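Local structure of hemolysin (Streptococcus suis, 3HVN) at residues Ala394-His399 and Gln481-Ile486; Val404-Ile409 and Asn456-Thr461. The protein probably binds cholesterol-containing host membranes as a cholesterol-dependent cytolysin, then changes shape, inserts and assembles into oligomeric pores that lyse the cell. The protein carries 1 engineered substitution. All blocks are in the same frame, centred on the assembly; numbering follows the deposited sequence.

Contact 1: residues Ala394-His399 and Gln481-Ile486; sequences ALTLDH and QRKITI
Ala394 to His399 and Gln481 to Ile486 run side by side as parallel strands of one sheet in the C-terminal beta-sandwich domain of this cholesterol-dependent cytolysin. Their axes diverge by 15° and come within 4.7 Å, and the pairing advances one residue for one, from Ala394 beside Gln481 to His399 beside Ile486. Five backbone hydrogen bonds form the ladder. Arg482 N donates to Ala394 O, and Arg482 O accepts from Thr396 N; Thr396 O then takes Ile484 N at 2.8 Å with an N-H...O angle of 173°. Asp398 continues the pattern, its N giving to Ile484 O and its O receiving Ile486 N. The alternate residues of the first strand turn their backbone groups the other way: Leu395, Leu397 and His399 bond to Ile444, Glu442 and Trp440 of strand 440-446, so 394-399 is gripped along both edges.

On the face of Thr396 and Asp398, Gln481 bends at chi2 (80°) and brings its amide over toward the first strand, OE1 lying 3.1 Å from Ala394 CB. NE2 lies 3.0 Å from Thr396 OG1, a hydroxyl that is also hydrogen-bonded to Thr443 OG1. Asp398 OD1 is bonded to Ser400 OG; Asp398 OD2 stays 4.7 Å from Lys483 NZ, too far for direct contact, although the opposite charges may still attract.

On the opposite face Leu395, Leu397, Ile484 and Ile486 pack into the sandwich, with Arg482 the polar member at one end, its NH2 donating to Pro477 O. Leu395 CD1 meets Ile484 CD1 at 3.8 Å, while Leu397 CD2 comes alongside Ile484 CB at 4.1 Å, both side chains heading inward. At the far end, Ile486 CD1 approaches the His399 ring obliquely, 3.3 Å from CD2.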
ATOM      1  N   ALA A 394       4.407 -16.534 -31.196  1.00 83.06           N
ATOM      2  CA  ALA A 394       4.147 -17.044 -32.540  1.00 69.71           C
ATOM      3  C   ALA A 394       5.405 -17.123 -33.402  1.00 73.32           C
ATOM      4  O   ALA A 394       6.115 -16.128 -33.585  1.00 86.62           O
ATOM      5  CB  ALA A 394       3.082 -16.203 -33.230  1.00 68.01           C
ATOM      6  N   LEU A 395       5.671 -18.312 -33.936  1.00 58.21           N
ATOM      7  CA  LEU A 395       6.835 -18.520 -34.792  1.00 61.40           C
ATOM      8  C   LEU A 395       6.440 -19.061 -36.164  1.00 68.90           C
ATOM      9  O   LEU A 395       6.119 -20.241 -36.310  1.00 85.60           O
ATOM     10  CB  LEU A 395       7.838 -19.458 -34.120  1.00 60.46           C
ATOM     11  CG  LEU A 395       9.034 -19.905 -34.965  1.00 61.75           C
ATOM     12  CD1 LEU A 395       9.901 -18.714 -35.343  1.00 52.67           C
ATOM     13  CD2 LEU A 395       9.852 -20.953 -34.227  1.00 52.35           C
ATOM     14  N   THR A 396       6.471 -18.190 -37.167  1.00 60.61           N
ATOM     15  CA  THR A 396       6.120 -18.567 -38.531  1.00 67.37           C
ATOM     16  C   THR A 396       7.330 -19.084 -39.304  1.00 75.35           C
ATOM     17  O   THR A 396       8.414 -18.502 -39.246  1.00 88.72           O
ATOM     18  CB  THR A 396       5.503 -17.384 -39.299  1.00 65.99           C
ATOM     19  OG1 THR A 396       4.269 -17.001 -38.678  1.00 58.57           O
ATOM     20  CG2 THR A 396       5.238 -17.765 -40.747  1.00 72.01           C
ATOM     21  N   LEU A 397       7.132 -20.179 -40.030  1.00 63.33           N
ATOM     22  CA  LEU A 397       8.197 -20.793 -40.811  1.00 68.39           C
ATOM     23  C   LEU A 397       7.820 -20.852 -42.287  1.00 84.47           C
ATOM     24  O   LEU A 397       6.764 -21.383 -42.649  1.00 93.60           O
ATOM     25  CB  LEU A 397       8.499 -22.197 -40.285  1.00 48.92           C
ATOM     26  CG  LEU A 397       8.851 -22.288 -38.799  1.00 45.79           C
ATOM     27  CD1 LEU A 397       8.837 -23.733 -38.319  1.00 37.03           C
ATOM     28  CD2 LEU A 397      10.198 -21.636 -38.523  1.00 69.31           C
ATOM     29  N   ASP A 398       8.691 -20.305 -43.132  1.00 79.37           N
ATOM     30  CA  ASP A 398       8.453 -20.279 -44.573  1.00 65.19           C
ATOM     31  C   ASP A 398       9.627 -20.882 -45.344  1.00 80.37           C
ATOM     32  O   ASP A 398      10.781 -20.488 -45.153  1.00105.10           O
ATOM     33  CB  ASP A 398       8.187 -18.846 -45.043  1.00 79.73           C
ATOM     34  CG  ASP A 398       7.752 -18.777 -46.496  1.00 92.51           C
ATOM     35  OD1 ASP A 398       8.442 -19.357 -47.360  1.00 87.37           O
ATOM     36  OD2 ASP A 398       6.721 -18.129 -46.776  1.00 90.37           O
ATOM     37  N   HIS A 399       9.321 -21.834 -46.221  1.00 64.50           N
ATOM     38  CA  HIS A 399      10.342 -22.516 -47.009  1.00 66.19           C
ATOM     39  C   HIS A 399      10.189 -22.261 -48.507  1.00 74.37           C
ATOM     40  O   HIS A 399       9.216 -22.696 -49.129  1.00 68.33           O
ATOM     41  CB  HIS A 399      10.333 -24.019 -46.718  1.00 57.45           C
ATOM     42  CG  HIS A 399      11.227 -24.814 -47.614  1.00 62.20           C
ATOM     43  ND1 HIS A 399      10.909 -26.083 -48.051  1.00 84.50           N
ATOM     44  CD2 HIS A 399      12.427 -24.518 -48.172  1.00 59.59           C
ATOM     45  CE1 HIS A 399      11.875 -26.537 -48.826  1.00 89.36           C
ATOM     46  NE2 HIS A 399      12.809 -25.605 -48.917  1.00 65.33           N
ATOM     47  N   GLN A 481       5.831 -12.102 -32.222  1.00 89.84           N
ATOM     48  CA  GLN A 481       5.727 -12.783 -33.507  1.00 82.77           C
ATOM     49  C   GLN A 481       7.073 -12.785 -34.218  1.00 75.15           C
ATOM     50  O   GLN A 481       7.718 -11.744 -34.340  1.00 80.79           O
ATOM     51  CB  GLN A 481       4.679 -12.099 -34.387  1.00108.29           C
ATOM     52  CG  GLN A 481       4.587 -12.659 -35.800  1.00128.81           C
ATOM     53  CD  GLN A 481       3.773 -13.934 -35.873  1.00141.19           C
ATOM     54  OE1 GLN A 481       2.639 -13.989 -35.396  1.00146.91           O
ATOM     55  NE2 GLN A 481       4.343 -14.968 -36.482  1.00139.97           N
ATOM     56  N   ARG A 482       7.500 -13.953 -34.687  1.00 63.75           N
ATOM     57  CA  ARG A 482       8.749 -14.045 -35.437  1.00 79.58           C
ATOM     58  C   ARG A 482       8.625 -14.913 -36.684  1.00 87.98           C
ATOM     59  O   ARG A 482       8.205 -16.067 -36.611  1.00 93.21           O
ATOM     60  CB  ARG A 482       9.889 -14.551 -34.551  1.00 83.44           C
ATOM     61  CG  ARG A 482      11.018 -15.208 -35.327  1.00 81.26           C
ATOM     62  CD  ARG A 482      12.374 -14.803 -34.783  1.00 92.10           C
ATOM     63  NE  ARG A 482      12.415 -14.815 -33.326  1.00 87.56           N
ATOM     64  CZ  ARG A 482      13.408 -14.302 -32.608  1.00 86.29           C
ATOM     65  NH1 ARG A 482      14.441 -13.734 -33.215  1.00 92.36           N
ATOM     66  NH2 ARG A 482      13.367 -14.353 -31.284  1.00 96.45           N
ATOM     67  N   LYS A 483       9.003 -14.349 -37.826  1.00 83.43           N
ATOM     68  CA  LYS A 483       8.930 -15.062 -39.094  1.00 80.99           C
ATOM     69  C   LYS A 483      10.318 -15.452 -39.592  1.00 73.64           C
ATOM     70  O   LYS A 483      11.216 -14.613 -39.687  1.00 67.70           O
ATOM     71  CB  LYS A 483       8.220 -14.209 -40.147  1.00 89.61           C
ATOM     72  CG  LYS A 483       7.936 -14.940 -41.450  1.00 84.58           C
ATOM     73  CD  LYS A 483       7.409 -13.988 -42.512  1.00 96.79           C
ATOM     74  CE  LYS A 483       6.985 -14.736 -43.764  1.00 90.90           C
ATOM     75  NZ  LYS A 483       6.754 -13.815 -44.910  1.00 85.11           N
ATOM     76  N   ILE A 484      10.485 -16.734 -39.904  1.00 67.31           N
ATOM     77  CA  ILE A 484      11.734 -17.230 -40.467  1.00 70.55           C
ATOM     78  C   ILE A 484      11.496 -17.789 -41.864  1.00 69.29           C
ATOM     79  O   ILE A 484      10.770 -18.772 -42.040  1.00 76.15           O
ATOM     80  CB  ILE A 484      12.366 -18.321 -39.584  1.00 75.86           C
ATOM     81  CG1 ILE A 484      12.602 -17.791 -38.168  1.00 60.36           C
ATOM     82  CG2 ILE A 484      13.671 -18.808 -40.195  1.00 80.64           C
ATOM     83  CD1 ILE A 484      13.206 -18.813 -37.230  1.00 54.61           C
ATOM     84  N   THR A 485      12.109 -17.155 -42.858  1.00 71.23           N
ATOM     85  CA  THR A 485      11.924 -17.565 -44.243  1.00 76.26           C
ATOM     86  C   THR A 485      13.228 -18.015 -44.883  1.00 88.05           C
ATOM     87  O   THR A 485      14.136 -17.212 -45.104  1.00 86.57           O
ATOM     88  CB  THR A 485      11.316 -16.433 -45.093  1.00 78.30           C
ATOM     89  OG1 THR A 485      12.263 -15.365 -45.221  1.00104.12           O
ATOM     90  CG2 THR A 485      10.052 -15.903 -44.447  1.00 67.03           C
ATOM     91  N   ILE A 486      13.321 -19.307 -45.176  1.00 90.74           N
ATOM     92  CA  ILE A 486      14.446 -19.824 -45.938  1.00 85.45           C
ATOM     93  C   ILE A 486      14.076 -19.785 -47.412  1.00 94.89           C
ATOM     94  O   ILE A 486      12.896 -19.794 -47.757  1.00101.60           O
ATOM     95  CB  ILE A 486      14.802 -21.263 -45.532  1.00 83.80           C
ATOM     96  CG1 ILE A 486      13.611 -22.194 -45.767  1.00 78.80           C
ATOM     97  CG2 ILE A 486      15.236 -21.310 -44.077  1.00 85.37           C
ATOM     98  CD1 ILE A 486      13.857 -23.619 -45.329  1.00 72.79           C
TER

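Contact 2: residues Val404-Ile409 and Asn456-Thr461; sequences VAKYNI and NIQECT
Lys406 and Gln458 share a hydrogen-bonded pair of unequal strength. Gln458 N reaches Lys406 O at 2.8 Å with an N-H...O angle of 165°. The return bond from Lys406 N to Gln458 O is weak, bent to 123°. A second sound bond runs from Cys460 N to Val404 O (2.8 Å). Toward Asn408 the pairing is looser: Asn456 N donates to Asn408 O, but the approach of Asn408 N to Asn456 O is too poorly angled to make a return bond. Polar side chains of these strands find partners beyond the pair: Lys406 NZ bonds to Gly433 O, and Glu459 OE2 to Thr490 OG1.

With their directions 160° apart, 404-409 and 456-460 belong to the two inner, antiparallel strands of a four-stranded sheet in the beta-sandwich domain, between strands 422-437 and 468-476. In the non-hydrogen-bonded pair of Ala405 and Glu459 the CA atoms lie 4.3 Å apart, and Ala405 CA makes a CA-H...O contact with Gln458 O.

Tyr407 and Ile457 carry the apolar contact. Both leave the sheet on the same face, and Ile457 CG2 forms a CH-pi contact over one face of the phenol, 3.4 Å from the Tyr407 ring centroid. Ile457 CG2 is anti to its own carbonyl carbon, the position from which it meets the ring near CD2 and CE2. Farther along, Val404 CB packs against Cys460 CB at 4.2 Å.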
ATOM      1  N   VAL A 404      15.133 -29.498 -50.348  1.00 77.44           N
ATOM      2  CA  VAL A 404      14.384 -30.088 -49.251  1.00 84.18           C
ATOM      3  C   VAL A 404      15.022 -29.657 -47.937  1.00 97.88           C
ATOM      4  O   VAL A 404      16.223 -29.841 -47.734  1.00110.91           O
ATOM      5  CB  VAL A 404      14.388 -31.624 -49.335  1.00 93.07           C
ATOM      6  CG1 VAL A 404      13.537 -32.218 -48.228  1.00 99.58           C
ATOM      7  CG2 VAL A 404      13.892 -32.083 -50.698  1.00106.80           C
ATOM      8  N   ALA A 405      14.221 -29.084 -47.047  1.00 96.18           N
ATOM      9  CA  ALA A 405      14.744 -28.517 -45.810  1.00 86.97           C
ATOM     10  C   ALA A 405      14.288 -29.272 -44.565  1.00 78.77           C
ATOM     11  O   ALA A 405      13.092 -29.412 -44.311  1.00 77.37           O
ATOM     12  CB  ALA A 405      14.365 -27.046 -45.705  1.00 73.37           C
ATOM     13  N   LYS A 406      15.256 -29.756 -43.793  1.00 95.88           N
ATOM     14  CA  LYS A 406      14.976 -30.377 -42.505  1.00 97.25           C
ATOM     15  C   LYS A 406      14.705 -29.311 -41.453  1.00 86.39           C
ATOM     16  O   LYS A 406      15.535 -28.428 -41.226  1.00100.71           O
ATOM     17  CB  LYS A 406      16.156 -31.240 -42.054  1.00120.26           C
ATOM     18  CG  LYS A 406      16.056 -32.708 -42.429  1.00126.79           C
ATOM     19  CD  LYS A 406      17.312 -33.459 -42.005  1.00130.42           C
ATOM     20  CE  LYS A 406      17.113 -34.964 -42.069  1.00139.48           C
ATOM     21  NZ  LYS A 406      16.165 -35.443 -41.025  1.00144.86           N
ATOM     22  N   TYR A 407      13.542 -29.391 -40.814  1.00 79.59           N
ATOM     23  CA  TYR A 407      13.221 -28.476 -39.722  1.00 82.76           C
ATOM     24  C   TYR A 407      13.456 -29.136 -38.368  1.00 87.12           C
ATOM     25  O   TYR A 407      13.339 -30.353 -38.236  1.00105.24           O
ATOM     26  CB  TYR A 407      11.780 -27.974 -39.833  1.00 93.64           C
ATOM     27  CG  TYR A 407      11.643 -26.671 -40.588  1.00 94.52           C
ATOM     28  CD1 TYR A 407      11.730 -26.634 -41.974  1.00 95.08           C
ATOM     29  CD2 TYR A 407      11.423 -25.476 -39.914  1.00 88.78           C
ATOM     30  CE1 TYR A 407      11.606 -25.443 -42.667  1.00 81.87           C
ATOM     31  CE2 TYR A 407      11.299 -24.281 -40.599  1.00 89.74           C
ATOM     32  CZ  TYR A 407      11.390 -24.270 -41.975  1.00 81.14           C
ATOM     33  OH  TYR A 407      11.265 -23.083 -42.658  1.00 57.55           O
ATOM     34  N   ASN A 408      13.793 -28.330 -37.366  1.00 79.58           N
ATOM     35  CA  ASN A 408      14.064 -28.849 -36.030  1.00 86.81           C
ATOM     36  C   ASN A 408      14.056 -27.752 -34.967  1.00 74.51           C
ATOM     37  O   ASN A 408      15.088 -27.145 -34.682  1.00 53.56           O
ATOM     38  CB  ASN A 408      15.401 -29.592 -36.010  1.00 96.82           C
ATOM     39  CG  ASN A 408      15.594 -30.411 -34.749  1.00106.72           C
ATOM     40  OD1 ASN A 408      14.663 -30.594 -33.965  1.00107.89           O
ATOM     41  ND2 ASN A 408      16.807 -30.913 -34.550  1.00117.02           N
ATOM     42  N   ILE A 409      12.887 -27.506 -34.385  1.00 88.91           N
ATOM     43  CA  ILE A 409      12.743 -26.473 -33.363  1.00 89.98           C
ATOM     44  C   ILE A 409      12.278 -27.052 -32.026  1.00 76.51           C
ATOM     45  O   ILE A 409      11.375 -27.902 -31.975  1.00 65.07           O
ATOM     46  CB  ILE A 409      11.787 -25.349 -33.817  1.00 86.35           C
ATOM     47  CG1 ILE A 409      10.368 -25.887 -33.990  1.00 86.01           C
ATOM     48  CG2 ILE A 409      12.277 -24.727 -35.115  1.00 81.83           C
ATOM     49  CD1 ILE A 409       9.392 -24.868 -34.532  1.00116.91           C
ATOM     50  N   ASN A 456      16.566 -24.884 -35.423  1.00 71.79           N
ATOM     51  CA  ASN A 456      17.587 -25.478 -36.276  1.00 77.91           C
ATOM     52  C   ASN A 456      16.985 -25.992 -37.579  1.00 87.47           C
ATOM     53  O   ASN A 456      16.227 -26.962 -37.587  1.00103.53           O
ATOM     54  CB  ASN A 456      18.303 -26.615 -35.542  1.00 83.23           C
ATOM     55  CG  ASN A 456      19.426 -27.231 -36.362  1.00 96.94           C
ATOM     56  OD1 ASN A 456      19.362 -27.278 -37.591  1.00 80.03           O
ATOM     57  ND2 ASN A 456      20.459 -27.711 -35.681  1.00121.85           N
ATOM     58  N   ILE A 457      17.327 -25.333 -38.681  1.00 75.35           N
ATOM     59  CA  ILE A 457      16.861 -25.742 -39.998  1.00 82.42           C
ATOM     60  C   ILE A 457      18.031 -25.990 -40.944  1.00 84.50           C
ATOM     61  O   ILE A 457      18.947 -25.166 -41.053  1.00 84.89           O
ATOM     62  CB  ILE A 457      15.904 -24.703 -40.607  1.00 96.15           C
ATOM     63  CG1 ILE A 457      16.504 -23.303 -40.502  1.00 74.55           C
ATOM     64  CG2 ILE A 457      14.568 -24.742 -39.897  1.00120.16           C
ATOM     65  CD1 ILE A 457      15.508 -22.191 -40.742  1.00 77.74           C
ATOM     66  N   GLN A 458      17.990 -27.133 -41.621  1.00 93.63           N
ATOM     67  CA  GLN A 458      19.056 -27.532 -42.531  1.00101.35           C
ATOM     68  C   GLN A 458      18.508 -27.733 -43.941  1.00 98.59           C
ATOM     69  O   GLN A 458      17.301 -27.876 -44.131  1.00 87.92           O
ATOM     70  CB  GLN A 458      19.717 -28.819 -42.034  1.00108.54           C
ATOM     71  CG  GLN A 458      20.113 -28.781 -40.566  1.00110.38           C
ATOM     72  CD  GLN A 458      20.529 -30.139 -40.035  1.00 88.44           C
ATOM     73  OE1 GLN A 458      20.810 -31.059 -40.802  1.00 77.19           O
ATOM     74  NE2 GLN A 458      20.569 -30.270 -38.714  1.00 68.05           N
ATOM     75  N   GLU A 459      19.401 -27.744 -44.927  1.00 98.09           N
ATOM     76  CA  GLU A 459      18.995 -27.925 -46.317  1.00 97.94           C
ATOM     77  C   GLU A 459      19.752 -29.068 -46.986  1.00103.66           C
ATOM     78  O   GLU A 459      20.966 -29.197 -46.834  1.00 90.10           O
ATOM     79  CB  GLU A 459      19.171 -26.622 -47.104  1.00 97.06           C
ATOM     80  CG  GLU A 459      19.374 -26.805 -48.597  1.00 98.73           C
ATOM     81  CD  GLU A 459      20.830 -27.018 -48.962  1.00 96.26           C
ATOM     82  OE1 GLU A 459      21.699 -26.767 -48.101  1.00 84.10           O
ATOM     83  OE2 GLU A 459      21.106 -27.432 -50.106  1.00112.39           O
ATOM     84  N   CYS A 460      19.021 -29.895 -47.728  1.00117.31           N
ATOM     85  CA  CYS A 460      19.609 -31.047 -48.402  1.00114.25           C
ATOM     86  C   CYS A 460      20.387 -30.628 -49.643  1.00110.70           C
ATOM     87  O   CYS A 460      19.895 -29.857 -50.466  1.00113.64           O
ATOM     88  CB  CYS A 460      18.522 -32.055 -48.781  1.00120.19           C
ATOM     89  SG  CYS A 460      19.140 -33.561 -49.568  1.00136.78           S
ATOM     90  N   THR A 461      21.605 -31.144 -49.771  1.00122.80           N
ATOM     91  CA  THR A 461      22.452 -30.830 -50.914  1.00133.70           C
ATOM     92  C   THR A 461      22.673 -32.076 -51.765  1.00141.70           C
ATOM     93  O   THR A 461      22.576 -33.199 -51.272  1.00148.44           O
ATOM     94  CB  THR A 461      23.817 -30.272 -50.468  1.00128.94           C
ATOM     95  OG1 THR A 461      23.642 -29.433 -49.318  1.00124.59           O
ATOM     96  CG2 THR A 461      24.457 -29.466 -51.588  1.00128.40           C
TER

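In the fold
Contact 1 joins parallel strands of one sheet and contact 2 antiparallel strands of another; the two sheets face each other in the beta-sandwich domain, with the contact centres about 13 Å apart. Their buried faces meet directly: Leu397 CD1 lies 3.4 Å from Tyr407 CE2, and Ile486 packs against both Ala405 and Ile457. Each pair also has a more polar, partly exposed face, with Thr396, Asp398 and Lys483 in contact 1 and Lys406, Asn408 and Gln458 in contact 2. The parallel ladder keeps all five bonds, while the antiparallel one is looser toward Asn408. In sequence, 404-409 and 456-461 both fall inside the loop closed by contact 1.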